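Local coordinates for protein beta-L-arabinobiosidase (Bacteroides thetaiotaomicron, PDB 5MQR) that is a multidomain glycosidase of a gut bacterium that takes part in breaking down complex plant pectin, probably hydrolysing terminal L-arabinose-containing units, at residues A[92-105]-A[142-154]. Residues are numbered along the deposited sequence; the frame is centred on the assembly and turned at random.
Sequences LADPSDEHVPPSQT and AKDLIAIMHQRVG. With EDO (1,2-ethanediol), chain H.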
loop_
_atom_site.group_PDB
_atom_site.type_symbol
_atom_site.label_atom_id
_atom_site.label_comp_id
_atom_site.label_asym_id
_atom_site.label_seq_id
_atom_site.Cartn_x
_atom_site.Cartn_y
_atom_site.Cartn_z
ATOM N N LEU A 92 34.165 14.143 7.687
ATOM C CA LEU A 92 35.342 14.964 7.736
ATOM C C LEU A 92 35.057 16.366 8.186
ATOM O O LEU A 92 33.947 16.842 8.096
ATOM C CB LEU A 92 36.108 14.948 6.432
ATOM C CG LEU A 92 35.495 15.504 5.179
ATOM C CD1 LEU A 92 35.798 16.989 4.984
ATOM C CD2 LEU A 92 36.059 14.655 4.014
ATOM N N ALA A 93 36.093 17.003 8.707
ATOM C CA ALA A 93 35.925 18.255 9.389
ATOM C C ALA A 93 37.170 19.112 9.286
ATOM O O ALA A 93 38.295 18.612 9.297
ATOM C CB ALA A 93 35.561 18.004 10.860
ATOM N N ASP A 94 36.929 20.414 9.194
ATOM C CA ASP A 94 37.935 21.443 9.360
ATOM C C ASP A 94 37.359 22.417 10.418
ATOM O O ASP A 94 36.128 22.449 10.658
ATOM C CB ASP A 94 38.166 22.204 8.048
ATOM C CG ASP A 94 38.832 21.348 6.918
ATOM O OD1 ASP A 94 38.498 20.163 6.718
ATOM O OD2 ASP A 94 39.667 21.911 6.183
ATOM N N PRO A 95 38.228 23.221 11.057
ATOM C CA PRO A 95 37.710 24.127 12.079
ATOM C C PRO A 95 36.641 25.101 11.608
ATOM O O PRO A 95 35.740 25.409 12.391
ATOM C CB PRO A 95 38.962 24.870 12.555
ATOM C CG PRO A 95 40.011 23.815 12.444
ATOM C CD PRO A 95 39.696 23.131 11.133
ATOM N N SER A 96 36.692 25.549 10.356
ATOM C CA SER A 96 35.642 26.458 9.900
ATOM C C SER A 96 35.380 26.551 8.406
ATOM O O SER A 96 34.250 26.840 8.016
ATOM C CB SER A 96 35.937 27.872 10.424
ATOM O OG SER A 96 37.204 28.293 9.962
ATOM N N ASP A 97 36.409 26.359 7.586
ATOM C CA ASP A 97 36.340 26.646 6.157
ATOM C C ASP A 97 36.797 25.433 5.336
ATOM O O ASP A 97 37.785 24.766 5.670
ATOM C CB ASP A 97 37.219 27.849 5.851
ATOM C CG ASP A 97 36.697 29.135 6.486
ATOM O OD1 ASP A 97 36.971 29.408 7.673
ATOM O OD2 ASP A 97 36.000 29.894 5.795
ATOM N N GLU A 98 36.060 25.146 4.274
ATOM C CA GLU A 98 36.425 24.096 3.317
ATOM C C GLU A 98 37.775 24.416 2.715
ATOM O O GLU A 98 38.043 25.571 2.326
ATOM C CB GLU A 98 35.377 23.960 2.193
ATOM C CG GLU A 98 35.559 22.732 1.299
ATOM C CD GLU A 98 34.375 22.479 0.367
ATOM O OE1 GLU A 98 33.310 22.041 0.841
ATOM O OE2 GLU A 98 34.515 22.738 -0.846
ATOM N N HIS A 99 38.639 23.396 2.722
ATOM C CA HIS A 99 39.999 23.477 2.189
ATOM C C HIS A 99 40.917 24.440 2.944
ATOM O O HIS A 99 41.975 24.847 2.416
ATOM C CB HIS A 99 39.981 23.829 0.688
ATOM C CG HIS A 99 39.172 22.879 -0.149
ATOM N ND1 HIS A 99 38.702 23.206 -1.403
ATOM C CD2 HIS A 99 38.758 21.608 0.088
ATOM C CE1 HIS A 99 38.035 22.181 -1.901
ATOM N NE2 HIS A 99 38.052 21.201 -1.014
ATOM N N VAL A 100 40.534 24.789 4.174
ATOM C CA VAL A 100 41.396 25.570 5.048
ATOM C C VAL A 100 41.784 24.648 6.193
ATOM O O VAL A 100 40.916 24.239 6.977
ATOM C CB VAL A 100 40.730 26.871 5.556
ATOM C CG1 VAL A 100 41.670 27.631 6.503
ATOM C CG2 VAL A 100 40.335 27.744 4.364
ATOM N N PRO A 101 43.081 24.308 6.288
ATOM C CA PRO A 101 43.526 23.368 7.319
ATOM C C PRO A 101 43.403 23.947 8.735
ATOM O O PRO A 101 43.251 25.157 8.866
ATOM C CB PRO A 101 44.988 23.120 6.965
ATOM C CG PRO A 101 45.419 24.330 6.200
ATOM C CD PRO A 101 44.203 24.885 5.525
ATOM N N PRO A 102 43.449 23.123 9.782
ATOM C CA PRO A 102 43.625 21.668 9.685
ATOM C C PRO A 102 42.359 20.914 9.280
ATOM O O PRO A 102 41.301 21.503 9.093
ATOM C CB PRO A 102 44.114 21.267 11.097
ATOM C CG PRO A 102 43.619 22.350 12.001
ATOM C CD PRO A 102 43.586 23.607 11.172
ATOM N N SER A 103 42.505 19.608 9.118
ATOM C CA SER A 103 41.481 18.782 8.523
ATOM C C SER A 103 41.696 17.366 9.007
ATOM O O SER A 103 42.848 16.896 9.066
ATOM C CB SER A 103 41.599 18.847 6.992
ATOM O OG SER A 103 40.510 18.215 6.335
ATOM N N GLN A 104 40.606 16.685 9.340
ATOM C CA GLN A 104 40.681 15.328 9.854
ATOM C C GLN A 104 39.387 14.603 9.614
ATOM O O GLN A 104 38.414 15.223 9.182
ATOM C CB GLN A 104 40.972 15.338 11.348
ATOM C CG GLN A 104 39.876 15.966 12.176
ATOM C CD GLN A 104 40.338 16.393 13.554
ATOM O OE1 GLN A 104 41.531 16.471 13.844
ATOM N NE2 GLN A 104 39.372 16.675 14.420
ATOM N N THR A 105 39.382 13.303 9.915
ATOM C CA THR A 105 38.218 12.448 9.745
ATOM C C THR A 105 37.788 11.858 11.091
ATOM O O THR A 105 38.618 11.358 11.840
ATOM C CB THR A 105 38.547 11.332 8.734
ATOM O OG1 THR A 105 38.886 11.941 7.483
ATOM C CG2 THR A 105 37.357 10.321 8.548
ATOM N N ALA A 142 55.143 24.784 0.559
ATOM C CA ALA A 142 54.523 24.367 1.802
ATOM C C ALA A 142 55.469 24.728 2.911
ATOM O O ALA A 142 56.659 24.429 2.833
ATOM C CB ALA A 142 54.271 22.872 1.810
ATOM N N LYS A 143 54.953 25.399 3.928
ATOM C CA LYS A 143 55.695 25.529 5.171
ATOM C C LYS A 143 54.741 25.427 6.348
ATOM O O LYS A 143 53.766 26.176 6.417
ATOM C CB LYS A 143 56.506 26.832 5.222
ATOM C CG LYS A 143 57.308 26.944 6.517
ATOM C CD LYS A 143 58.733 27.431 6.327
ATOM C CE LYS A 143 59.621 26.897 7.444
ATOM N NZ LYS A 143 60.851 27.723 7.592
ATOM N N ASP A 144 55.037 24.494 7.260
ATOM C CA ASP A 144 54.194 24.210 8.439
ATOM C C ASP A 144 52.708 24.047 8.065
ATOM O O ASP A 144 51.819 24.534 8.766
ATOM C CB ASP A 144 54.374 25.313 9.500
ATOM C CG ASP A 144 55.820 25.448 9.972
ATOM O OD1 ASP A 144 56.464 24.402 10.247
ATOM O OD2 ASP A 144 56.295 26.602 10.077
ATOM N N LEU A 145 52.479 23.370 6.942
ATOM C CA LEU A 145 51.164 23.200 6.352
ATOM C C LEU A 145 50.561 21.822 6.666
ATOM O O LEU A 145 51.210 20.782 6.501
ATOM C CB LEU A 145 51.253 23.386 4.830
ATOM C CG LEU A 145 49.945 23.352 4.045
ATOM C CD1 LEU A 145 49.076 24.545 4.431
ATOM C CD2 LEU A 145 50.228 23.313 2.549
ATOM N N ILE A 146 49.301 21.839 7.095
ATOM C CA ILE A 146 48.538 20.643 7.365
ATOM C C ILE A 146 47.729 20.288 6.101
ATOM O O ILE A 146 47.197 21.169 5.423
ATOM C CB ILE A 146 47.598 20.882 8.577
ATOM C CG1 ILE A 146 48.410 21.164 9.867
ATOM C CG2 ILE A 146 46.589 19.740 8.753
ATOM C CD1 ILE A 146 49.372 20.066 10.297
ATOM N N ALA A 147 47.630 18.995 5.802
ATOM C CA ALA A 147 46.897 18.526 4.626
ATOM C C ALA A 147 45.396 18.691 4.781
ATOM O O ALA A 147 44.893 18.899 5.887
ATOM C CB ALA A 147 47.221 17.062 4.357
ATOM N N ILE A 148 44.698 18.571 3.659
ATOM C CA ILE A 148 43.253 18.552 3.608
ATOM C C ILE A 148 42.826 17.121 3.327
ATOM O O ILE A 148 43.371 16.473 2.445
ATOM C CB ILE A 148 42.697 19.483 2.502
ATOM C CG1 ILE A 148 43.164 20.935 2.718
ATOM C CG2 ILE A 148 41.169 19.411 2.422
ATOM C CD1 ILE A 148 42.719 21.589 4.015
HETATM N N MSE A 149 41.829 16.651 4.077
HETATM C CA MSE A 149 41.259 15.321 3.895
HETATM C C MSE A 149 40.089 15.440 2.970
HETATM O O MSE A 149 39.379 16.447 2.967
HETATM C CB MSE A 149 40.854 14.623 5.218
HETATM C CG MSE A 149 42.094 14.415 6.084
HETATM SE SE MSE A 149 41.924 12.902 7.326
HETATM C CE MSE A 149 42.210 11.453 6.002
ATOM N N HIS A 150 39.911 14.398 2.161
ATOM C CA HIS A 150 38.817 14.301 1.220
ATOM C C HIS A 150 38.698 12.855 0.753
ATOM O O HIS A 150 39.669 12.314 0.226
ATOM C CB HIS A 150 39.056 15.192 0.002
ATOM C CG HIS A 150 37.857 15.287 -0.884
ATOM N ND1 HIS A 150 37.657 14.449 -1.960
ATOM C CD2 HIS A 150 36.754 16.068 -0.803
ATOM C CE1 HIS A 150 36.503 14.742 -2.530
ATOM N NE2 HIS A 150 35.941 15.728 -1.852
ATOM N N GLN A 151 37.534 12.259 0.982
ATOM C CA GLN A 151 37.212 10.859 0.649
ATOM C C GLN A 151 35.852 10.817 0.022
ATOM O O GLN A 151 34.946 11.463 0.551
ATOM C CB GLN A 151 36.924 10.019 1.911
ATOM C CG GLN A 151 38.040 9.742 2.802
ATOM C CD GLN A 151 38.301 10.821 3.806
ATOM O OE1 GLN A 151 39.303 11.481 3.710
ATOM N NE2 GLN A 151 37.428 10.976 4.790
ATOM N N ARG A 152 35.663 9.975 -0.983
ATOM C CA ARG A 152 34.310 9.649 -1.475
ATOM C C ARG A 152 33.862 8.264 -1.036
ATOM O O ARG A 152 32.730 7.866 -1.352
ATOM C CB ARG A 152 34.268 9.731 -2.999
ATOM C CG ARG A 152 34.684 11.068 -3.576
ATOM C CD ARG A 152 33.670 12.138 -3.230
ATOM N NE ARG A 152 33.685 13.195 -4.232
ATOM C CZ ARG A 152 33.247 14.446 -4.048
ATOM N NH1 ARG A 152 32.681 14.835 -2.890
ATOM N NH2 ARG A 152 33.348 15.318 -5.065
ATOM N N VAL A 153 34.768 7.533 -0.362
ATOM C CA VAL A 153 34.532 6.183 0.135
ATOM C C VAL A 153 35.279 6.058 1.452
ATOM O O VAL A 153 36.427 6.484 1.552
ATOM C CB VAL A 153 34.998 5.058 -0.852
ATOM C CG1 VAL A 153 36.455 5.199 -1.280
ATOM C CG2 VAL A 153 34.771 3.667 -0.246
ATOM N N GLY A 154 34.605 5.465 2.438
ATOM C CA GLY A 154 35.054 5.414 3.814
ATOM C C GLY A 154 35.260 4.059 4.468
ATOM O O GLY A 154 35.973 3.997 5.466
HETATM C C1 EDO H . 34.519 18.255 -3.748
HETATM O O1 EDO H . 33.923 17.935 -2.468
HETATM C C2 EDO H . 33.498 18.838 -4.736
HETATM O O2 EDO H . 33.759 18.493 -6.099
HETATM O O HOH W 1 45.311 16.835 7.585
#
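Ser103 sits at the middle of the interface, its hydroxyl taking the backbone N-H of Met149 in an almost straight bond (Met149 N to Ser103 OG 3.0 Å, 172° at the hydrogen). With OG set anti to the backbone N (chi1 -172°), the same hydroxyl donates a hydrogen bond to Asp94 OD1 at 2.8 Å, reaching that oxygen from above the carboxylate plane. Were Ser103 an alanine, the Met149 N-H would probably be left without its acceptor and Asp94 OD1 without this donor. Next to this pair of bonds Ile148 is wedged into the loop: Ile148 CD1 lies 3.5 Å from His99 C and also meets the nitrogen of Pro101, while CG2 approaches the His99 ring obliquely. On the other flank the side chains of Met149, a selenomethionine, and Thr105 cross at about a right angle, with Met149 SE 3.2 Å from Thr105 OG1; Phe123 and Tyr169 also touch Met149. Both segments belong to the N-terminal beta-propeller region. Residues 92-105 form the hairpin linking strands 86-94 and 104-110 of one four-stranded antiparallel sheet, and 142-154 lead into strand 148-157, an outermost strand of the next; no backbone-to-backbone hydrogen bond joins the segments. Gln151 NE2 adds a more bent bond to Thr105 OG1 (139°), tilted from its amide plane, while Gln151 OE1 is held by Asn168 N. The Pro101 ring fits closely on Ile146 (CB to CB 3.8 Å) but is partly exposed; the looser margin is Pro102, after a cis peptide, on Ile146 CG2, and Pro101 CG grazing Leu145 CD1 at 4.1 Å. A water bridges the carbonyl oxygens of Ser103 and Ala147. Elsewhere, beside His150 and Arg152, ethanediol, probably from the crystallisation liquor, accepts a hydrogen bond from His150 NE2, whose ND1 binds Glu248.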